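Long-range contact in GTP-sensing transcriptional pleiotropic repressor CodY (Clostridioides difficile, PDB 5N0L), which senses nutrient supply by binding isoleucine in a GAF domain and probably acts as a pleiotropic transcriptional repressor that also responds to GTP: residues Ala33-Tyr45 / Gly55-Ile67. Numbering follows the deposited sequence.
Sequences AGALGDVLSSNVY and GLHLNDVQDSSVI. With ILE (isoleucine), chain G.
Asp60 O is gripped by two N-H groups that reach it from opposite faces of its carbonyl plane: Asn43 ND2 from across the contact, at 3.2 Å, and Asp63 N from its own turn. The amide of Asn43 also takes the N-H of Asp60 on its OD1 (2.9 Å from Asp60 N to Asn43 OD1, 170° at the hydrogen), and this reciprocal pair, one bond accepted and one donated, fixes the rotation of the amide. Its other ND2 hydrogen is thereby aimed at the bound isoleucine, where Asn43 ND2 meets ILE OXT at 2.8 Å in a nearly straight bond. Tyr45 OH gives a second, shorter bond to the same oxygen, 2.6 Å from ILE OXT, and accepts a longer one from Ser65 N. With CG anti to its carbonyl carbon (chi1 -49°), the Tyr45 ring lies alongside Leu56, whose CD1 touches Tyr45 CD2, while Val66 CG2 comes in at the ring edge. The amino group of the ligand is held by Asp63 O and Ser65 OG, and Lys113 and Glu107 add further bonds to the isoleucine.

On the opposite sheet face, the His57 side chain lies against helix 30-40. His57 CD2 packs 3.6 Å from Gly37 CA, and a water at the ring edge links His57 NE2 to Asn59 OD1. Val44 and His57, whose side chains share this face, form an antiparallel hydrogen-bonded pair through their backbones. The whole is a β-hairpin at one edge of the GAF-domain sheet, backed by a helix; the start of its first strand, with Asn43 and Tyr45, and the loop after its second, with Asp63 and Ser65, together form one wall of the isoleucine pocket.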
ATOM      1  N   ALA A  33      -7.128 -14.885 -16.842  1.00 22.23           N
ATOM      2  CA  ALA A  33      -7.321 -16.250 -17.286  1.00 23.39           C
ATOM      3  C   ALA A  33      -8.299 -16.320 -18.476  1.00 21.69           C
ATOM      4  O   ALA A  33      -8.138 -17.226 -19.335  1.00 23.00           O
ATOM      5  CB  ALA A  33      -7.856 -17.195 -16.140  1.00 23.29           C
ATOM      6  N   GLY A  34      -9.403 -15.540 -18.430  1.00 21.25           N
ATOM      7  CA  GLY A  34     -10.395 -15.476 -19.508  1.00 23.41           C
ATOM      8  C   GLY A  34      -9.699 -14.992 -20.802  1.00 22.78           C
ATOM      9  O   GLY A  34     -10.065 -15.470 -21.868  1.00 24.38           O
ATOM     10  N   ALA A  35      -8.911 -13.966 -20.659  1.00 21.26           N
ATOM     11  CA  ALA A  35      -8.198 -13.361 -21.883  1.00 22.03           C
ATOM     12  C   ALA A  35      -7.271 -14.452 -22.498  1.00 24.91           C
ATOM     13  O   ALA A  35      -7.313 -14.747 -23.693  1.00 23.39           O
ATOM     14  CB  ALA A  35      -7.475 -12.157 -21.538  1.00 21.67           C
ATOM     15  N   LEU A  36      -6.478 -15.070 -21.687  1.00 21.55           N
ATOM     16  CA  LEU A  36      -5.608 -16.214 -22.110  1.00 22.67           C
ATOM     17  C   LEU A  36      -6.382 -17.353 -22.647  1.00 23.54           C
ATOM     18  O   LEU A  36      -5.986 -18.005 -23.648  1.00 23.10           O
ATOM     19  CB  LEU A  36      -4.820 -16.785 -20.931  1.00 26.73           C
ATOM     20  CG  LEU A  36      -3.682 -16.052 -20.490  1.00 25.79           C
ATOM     21  CD1 LEU A  36      -3.090 -16.399 -19.130  1.00 25.87           C
ATOM     22  CD2 LEU A  36      -2.535 -16.152 -21.572  1.00 30.35           C
ATOM     23  N   GLY A  37      -7.485 -17.783 -21.970  1.00 18.75           N
ATOM     24  CA  GLY A  37      -8.179 -19.045 -22.452  1.00 18.60           C
ATOM     25  C   GLY A  37      -8.918 -18.664 -23.809  1.00 19.90           C
ATOM     26  O   GLY A  37      -9.138 -19.532 -24.664  1.00 24.28           O
ATOM     27  N   ASP A  38      -9.243 -17.391 -24.039  1.00 22.42           N
ATOM     28  CA  ASP A  38      -9.835 -16.943 -25.312  1.00 26.49           C
ATOM     29  C   ASP A  38      -8.726 -16.984 -26.379  1.00 27.47           C
ATOM     30  O   ASP A  38      -8.941 -17.631 -27.419  1.00 25.16           O
ATOM     31  CB  ASP A  38     -10.355 -15.527 -25.198  1.00 34.70           C
ATOM     32  CG  ASP A  38     -10.842 -14.972 -26.480  1.00 38.54           C
ATOM     33  OD1 ASP A  38     -11.762 -15.514 -27.092  1.00 55.48           O
ATOM     34  OD2 ASP A  38     -10.316 -13.957 -26.931  1.00 53.50           O
ATOM     35  N   VAL A  39      -7.576 -16.392 -26.116  1.00 22.34           N
ATOM     36  CA  VAL A  39      -6.531 -16.238 -27.282  1.00 27.96           C
ATOM     37  C   VAL A  39      -6.028 -17.660 -27.510  1.00 44.23           C
ATOM     38  O   VAL A  39      -5.874 -17.909 -28.659  1.00 32.21           O
ATOM     39  CB  VAL A  39      -5.492 -15.076 -27.108  1.00 27.60           C
ATOM     40  CG1 VAL A  39      -6.113 -13.697 -26.915  1.00 30.01           C
ATOM     41  CG2 VAL A  39      -4.462 -15.392 -26.065  1.00 35.90           C
ATOM     42  N   LEU A  40      -5.784 -18.615 -26.469  1.00 30.35           N
ATOM     43  CA  LEU A  40      -5.273 -19.844 -26.646  1.00 29.55           C
ATOM     44  C   LEU A  40      -6.260 -20.966 -26.734  1.00 21.96           C
ATOM     45  O   LEU A  40      -5.788 -22.093 -26.818  1.00 25.39           O
ATOM     46  CB  LEU A  40      -4.222 -20.078 -25.583  1.00 23.02           C
ATOM     47  CG  LEU A  40      -3.194 -18.999 -25.340  1.00 21.94           C
ATOM     48  CD1 LEU A  40      -2.208 -19.344 -24.258  1.00 27.62           C
ATOM     49  CD2 LEU A  40      -2.352 -18.912 -26.722  1.00 27.80           C
ATOM     50  N   SER A  41      -7.607 -20.670 -26.722  1.00 23.16           N
ATOM     51  CA  SER A  41      -8.674 -21.704 -26.788  1.00 23.64           C
ATOM     52  C   SER A  41      -8.354 -22.780 -25.789  1.00 24.72           C
ATOM     53  O   SER A  41      -8.346 -23.963 -26.145  1.00 22.66           O
ATOM     54  CB  SER A  41      -8.760 -22.292 -28.218  1.00 28.12           C
ATOM     55  OG  SER A  41      -9.136 -21.211 -29.035  1.00 28.52           O
ATOM     56  N   SER A  42      -8.094 -22.379 -24.527  1.00 24.23           N
ATOM     57  CA  SER A  42      -7.541 -23.339 -23.594  1.00 22.91           C
ATOM     58  C   SER A  42      -8.291 -23.275 -22.226  1.00 21.77           C
ATOM     59  O   SER A  42      -8.768 -22.236 -21.913  1.00 21.26           O
ATOM     60  CB  SER A  42      -6.098 -23.040 -23.289  1.00 25.78           C
ATOM     61  OG  SER A  42      -5.268 -23.332 -24.452  1.00 28.58           O
ATOM     62  N   ASN A  43      -8.209 -24.362 -21.496  1.00 19.44           N
ATOM     63  CA  ASN A  43      -8.426 -24.244 -19.967  1.00 21.66           C
ATOM     64  C   ASN A  43      -7.208 -23.599 -19.401  1.00 21.22           C
ATOM     65  O   ASN A  43      -6.117 -24.034 -19.702  1.00 21.62           O
ATOM     66  CB  ASN A  43      -8.588 -25.660 -19.402  1.00 20.93           C
ATOM     67  CG  ASN A  43      -9.962 -26.277 -19.678  1.00 18.88           C
ATOM     68  OD1 ASN A  43     -10.853 -25.638 -20.288  1.00 21.25           O
ATOM     69  ND2 ASN A  43     -10.176 -27.542 -19.157  1.00 22.50           N
ATOM     70  N   VAL A  44      -7.378 -22.600 -18.543  1.00 19.80           N
ATOM     71  CA  VAL A  44      -6.331 -21.873 -17.902  1.00 19.75           C
ATOM     72  C   VAL A  44      -6.584 -21.901 -16.348  1.00 20.64           C
ATOM     73  O   VAL A  44      -7.673 -21.478 -15.917  1.00 22.30           O
ATOM     74  CB  VAL A  44      -6.408 -20.431 -18.325  1.00 19.55           C
ATOM     75  CG1 VAL A  44      -5.344 -19.571 -17.780  1.00 21.99           C
ATOM     76  CG2 VAL A  44      -6.358 -20.392 -19.923  1.00 22.60           C
ATOM     77  N   TYR A  45      -5.567 -22.297 -15.677  1.00 19.05           N
ATOM     78  CA  TYR A  45      -5.538 -22.233 -14.186  1.00 19.13           C
ATOM     79  C   TYR A  45      -4.396 -21.420 -13.678  1.00 22.19           C
ATOM     80  O   TYR A  45      -3.217 -21.671 -14.059  1.00 22.17           O
ATOM     81  CB  TYR A  45      -5.432 -23.623 -13.691  1.00 21.83           C
ATOM     82  CG  TYR A  45      -6.341 -24.656 -14.206  1.00 20.76           C
ATOM     83  CD1 TYR A  45      -6.056 -25.396 -15.415  1.00 18.95           C
ATOM     84  CD2 TYR A  45      -7.498 -25.049 -13.550  1.00 23.26           C
ATOM     85  CE1 TYR A  45      -6.812 -26.359 -15.884  1.00 23.16           C
ATOM     86  CE2 TYR A  45      -8.300 -26.052 -14.014  1.00 26.08           C
ATOM     87  CZ  TYR A  45      -7.999 -26.757 -15.153  1.00 24.99           C
ATOM     88  OH  TYR A  45      -8.777 -27.779 -15.644  1.00 23.61           O
ATOM     89  N   GLY A  55      -7.268 -17.945 -10.449  1.00 20.30           N
ATOM     90  CA  GLY A  55      -7.838 -17.495 -11.724  1.00 21.62           C
ATOM     91  C   GLY A  55      -8.170 -18.752 -12.510  1.00 19.04           C
ATOM     92  O   GLY A  55      -7.428 -19.745 -12.491  1.00 21.45           O
ATOM     93  N   LEU A  56      -9.294 -18.720 -13.176  1.00 20.81           N
ATOM     94  CA  LEU A  56      -9.804 -19.890 -13.868  1.00 22.37           C
ATOM     95  C   LEU A  56     -10.548 -19.505 -15.075  1.00 23.68           C
ATOM     96  O   LEU A  56     -11.333 -18.611 -15.022  1.00 22.21           O
ATOM     97  CB  LEU A  56     -10.760 -20.642 -12.943  1.00 23.28           C
ATOM     98  CG  LEU A  56     -11.389 -21.912 -13.486  1.00 23.86           C
ATOM     99  CD1 LEU A  56     -10.404 -23.034 -13.757  1.00 23.24           C
ATOM    100  CD2 LEU A  56     -12.462 -22.446 -12.480  1.00 28.68           C
ATOM    101  N   HIS A  57     -10.277 -20.215 -16.209  1.00 24.59           N
ATOM    102  CA  HIS A  57     -11.120 -20.179 -17.370  1.00 20.21           C
ATOM    103  C   HIS A  57     -11.243 -21.568 -17.940  1.00 22.86           C
ATOM    104  O   HIS A  57     -10.223 -22.309 -18.098  1.00 24.52           O
ATOM    105  CB  HIS A  57     -10.495 -19.384 -18.521  1.00 21.36           C
ATOM    106  CG  HIS A  57     -11.362 -19.389 -19.748  1.00 24.92           C
ATOM    107  ND1 HIS A  57     -12.560 -18.698 -19.893  1.00 26.75           N
ATOM    108  CD2 HIS A  57     -11.233 -20.179 -20.851  1.00 23.70           C
ATOM    109  CE1 HIS A  57     -13.045 -18.996 -21.106  1.00 28.21           C
ATOM    110  NE2 HIS A  57     -12.281 -19.923 -21.666  1.00 28.30           N
ATOM    111  N   LEU A  58     -12.448 -21.964 -18.287  1.00 22.90           N
ATOM    112  CA  LEU A  58     -12.692 -23.359 -18.812  1.00 23.29           C
ATOM    113  C   LEU A  58     -13.268 -23.341 -20.215  1.00 27.16           C
ATOM    114  O   LEU A  58     -14.424 -23.037 -20.419  1.00 25.85           O
ATOM    115  CB  LEU A  58     -13.642 -24.182 -17.859  1.00 24.12           C
ATOM    116  CG  LEU A  58     -13.049 -24.451 -16.470  1.00 26.89           C
ATOM    117  CD1 LEU A  58     -14.203 -25.061 -15.599  1.00 27.91           C
ATOM    118  CD2 LEU A  58     -11.775 -25.340 -16.491  1.00 25.85           C
ATOM    119  N   ASN A  59     -12.413 -23.635 -21.195  1.00 27.77           N
ATOM    120  CA  ASN A  59     -12.867 -23.895 -22.549  1.00 24.25           C
ATOM    121  C   ASN A  59     -13.591 -25.247 -22.658  1.00 23.69           C
ATOM    122  O   ASN A  59     -14.496 -25.383 -23.452  1.00 31.33           O
ATOM    123  CB  ASN A  59     -11.578 -23.870 -23.441  1.00 21.36           C
ATOM    124  CG  ASN A  59     -11.935 -23.958 -24.933  1.00 24.90           C
ATOM    125  OD1 ASN A  59     -12.314 -22.947 -25.499  1.00 29.21           O
ATOM    126  ND2 ASN A  59     -11.864 -25.163 -25.563  1.00 29.14           N
ATOM    127  N   ASP A  60     -13.165 -26.232 -21.848  1.00 25.10           N
ATOM    128  CA  ASP A  60     -13.684 -27.568 -21.824  1.00 27.71           C
ATOM    129  C   ASP A  60     -14.096 -27.865 -20.335  1.00 29.52           C
ATOM    130  O   ASP A  60     -13.297 -28.310 -19.565  1.00 26.53           O
ATOM    131  CB  ASP A  60     -12.685 -28.556 -22.289  1.00 25.50           C
ATOM    132  CG  ASP A  60     -12.229 -28.206 -23.769  1.00 28.29           C
ATOM    133  OD1 ASP A  60     -12.997 -28.609 -24.642  1.00 31.75           O
ATOM    134  OD2 ASP A  60     -11.221 -27.460 -23.937  1.00 31.62           O
ATOM    135  N   VAL A  61     -15.321 -27.496 -20.004  1.00 26.78           N
ATOM    136  CA  VAL A  61     -15.789 -27.524 -18.562  1.00 29.66           C
ATOM    137  C   VAL A  61     -15.664 -28.902 -17.891  1.00 27.98           C
ATOM    138  O   VAL A  61     -15.253 -29.003 -16.689  1.00 31.23           O
ATOM    139  CB  VAL A  61     -17.211 -26.930 -18.451  1.00 31.64           C
ATOM    140  CG1 VAL A  61     -17.810 -27.129 -17.005  1.00 37.44           C
ATOM    141  CG2 VAL A  61     -17.277 -25.434 -18.780  1.00 39.32           C
ATOM    142  N   GLN A  62     -15.887 -29.961 -18.660  1.00 28.35           N
ATOM    143  CA  GLN A  62     -15.851 -31.318 -18.140  1.00 31.83           C
ATOM    144  C   GLN A  62     -14.504 -31.768 -17.673  1.00 25.33           C
ATOM    145  O   GLN A  62     -14.402 -32.742 -16.941  1.00 29.49           O
ATOM    146  CB  GLN A  62     -16.476 -32.345 -19.103  1.00 37.41           C
ATOM    147  CG  GLN A  62     -17.961 -32.085 -19.409  1.00 47.84           C
ATOM    148  CD  GLN A  62     -18.869 -32.428 -18.224  1.00 71.01           C
ATOM    149  OE1 GLN A  62     -19.505 -31.545 -17.591  1.00 81.56           O
ATOM    150  NE2 GLN A  62     -18.933 -33.726 -17.905  1.00 75.77           N
ATOM    151  N   ASP A  63     -13.416 -31.158 -18.182  1.00 24.59           N
ATOM    152  CA  ASP A  63     -12.081 -31.511 -17.810  1.00 26.03           C
ATOM    153  C   ASP A  63     -11.460 -30.747 -16.663  1.00 23.30           C
ATOM    154  O   ASP A  63     -10.282 -30.929 -16.371  1.00 26.77           O
ATOM    155  CB  ASP A  63     -11.144 -31.213 -19.141  1.00 28.11           C
ATOM    156  CG  ASP A  63     -11.555 -32.032 -20.327  1.00 33.03           C
ATOM    157  OD1 ASP A  63     -12.400 -32.938 -20.209  1.00 31.57           O
ATOM    158  OD2 ASP A  63     -10.902 -31.785 -21.419  1.00 28.03           O
ATOM    159  N   SER A  64     -12.279 -29.961 -15.899  1.00 24.43           N
ATOM    160  CA  SER A  64     -11.722 -29.160 -14.802  1.00 23.42           C
ATOM    161  C   SER A  64     -11.115 -30.039 -13.749  1.00 22.77           C
ATOM    162  O   SER A  64     -11.717 -31.047 -13.395  1.00 28.67           O
ATOM    163  CB  SER A  64     -12.782 -28.314 -14.178  1.00 25.47           C
ATOM    164  OG  SER A  64     -12.149 -27.620 -13.139  1.00 25.08           O
ATOM    165  N   SER A  65      -9.949 -29.687 -13.279  1.00 24.64           N
ATOM    166  CA  SER A  65      -9.319 -30.386 -12.133  1.00 25.35           C
ATOM    167  C   SER A  65      -9.539 -29.626 -10.799  1.00 25.33           C
ATOM    168  O   SER A  65      -8.864 -29.911  -9.843  1.00 29.19           O
ATOM    169  CB  SER A  65      -7.816 -30.596 -12.345  1.00 22.71           C
ATOM    170  OG  SER A  65      -7.641 -31.599 -13.317  1.00 25.70           O
ATOM    171  N   VAL A  66     -10.340 -28.585 -10.845  1.00 23.88           N
ATOM    172  CA  VAL A  66     -10.620 -27.756  -9.654  1.00 25.43           C
ATOM    173  C   VAL A  66     -11.472 -28.597  -8.734  1.00 27.81           C
ATOM    174  O   VAL A  66     -12.364 -29.336  -9.128  1.00 27.13           O
ATOM    175  CB  VAL A  66     -11.361 -26.465  -9.967  1.00 29.11           C
ATOM    176  CG1 VAL A  66     -11.583 -25.669  -8.717  1.00 31.05           C
ATOM    177  CG2 VAL A  66     -10.560 -25.478 -10.860  1.00 26.13           C
ATOM    178  N   ILE A  67     -11.088 -28.523  -7.474  1.00 26.00           N
ATOM    179  CA  ILE A  67     -11.933 -29.158  -6.419  1.00 30.95           C
ATOM    180  C   ILE A  67     -12.255 -28.126  -5.432  1.00 31.14           C
ATOM    181  O   ILE A  67     -11.517 -27.204  -5.246  1.00 26.13           O
ATOM    182  CB  ILE A  67     -11.290 -30.400  -5.851  1.00 37.64           C
ATOM    183  CG1 ILE A  67      -9.943 -30.124  -5.296  1.00 35.20           C
ATOM    184  CG2 ILE A  67     -11.222 -31.554  -6.851  1.00 41.35           C
ATOM    185  CD1 ILE A  67      -9.393 -31.311  -4.537  1.00 45.93           C
TER
HETATM  186  N   ILE G 201      -7.671 -31.633 -16.020  1.00 31.56           N
HETATM  187  CA  ILE G 201      -6.953 -30.427 -16.529  1.00 31.98           C
HETATM  188  C   ILE G 201      -7.587 -29.966 -17.817  1.00 31.93           C
HETATM  189  O   ILE G 201      -7.760 -30.786 -18.716  1.00 30.98           O
HETATM  190  CB  ILE G 201      -5.480 -30.730 -16.705  1.00 32.63           C
HETATM  191  CG1 ILE G 201      -4.860 -31.001 -15.326  1.00 34.42           C
HETATM  192  CG2 ILE G 201      -4.761 -29.544 -17.254  1.00 33.97           C
HETATM  193  CD1 ILE G 201      -4.590 -29.769 -14.482  1.00 28.60           C
HETATM  194  OXT ILE G 201      -7.983 -28.821 -17.867  1.00 30.06           O
HETATM  195  O   HOH W   1     -12.357 -20.583 -24.374  1.00 37.38           O
HETATM  196  O   HOH W   2      -8.995 -27.646 -22.340  1.00 24.23           O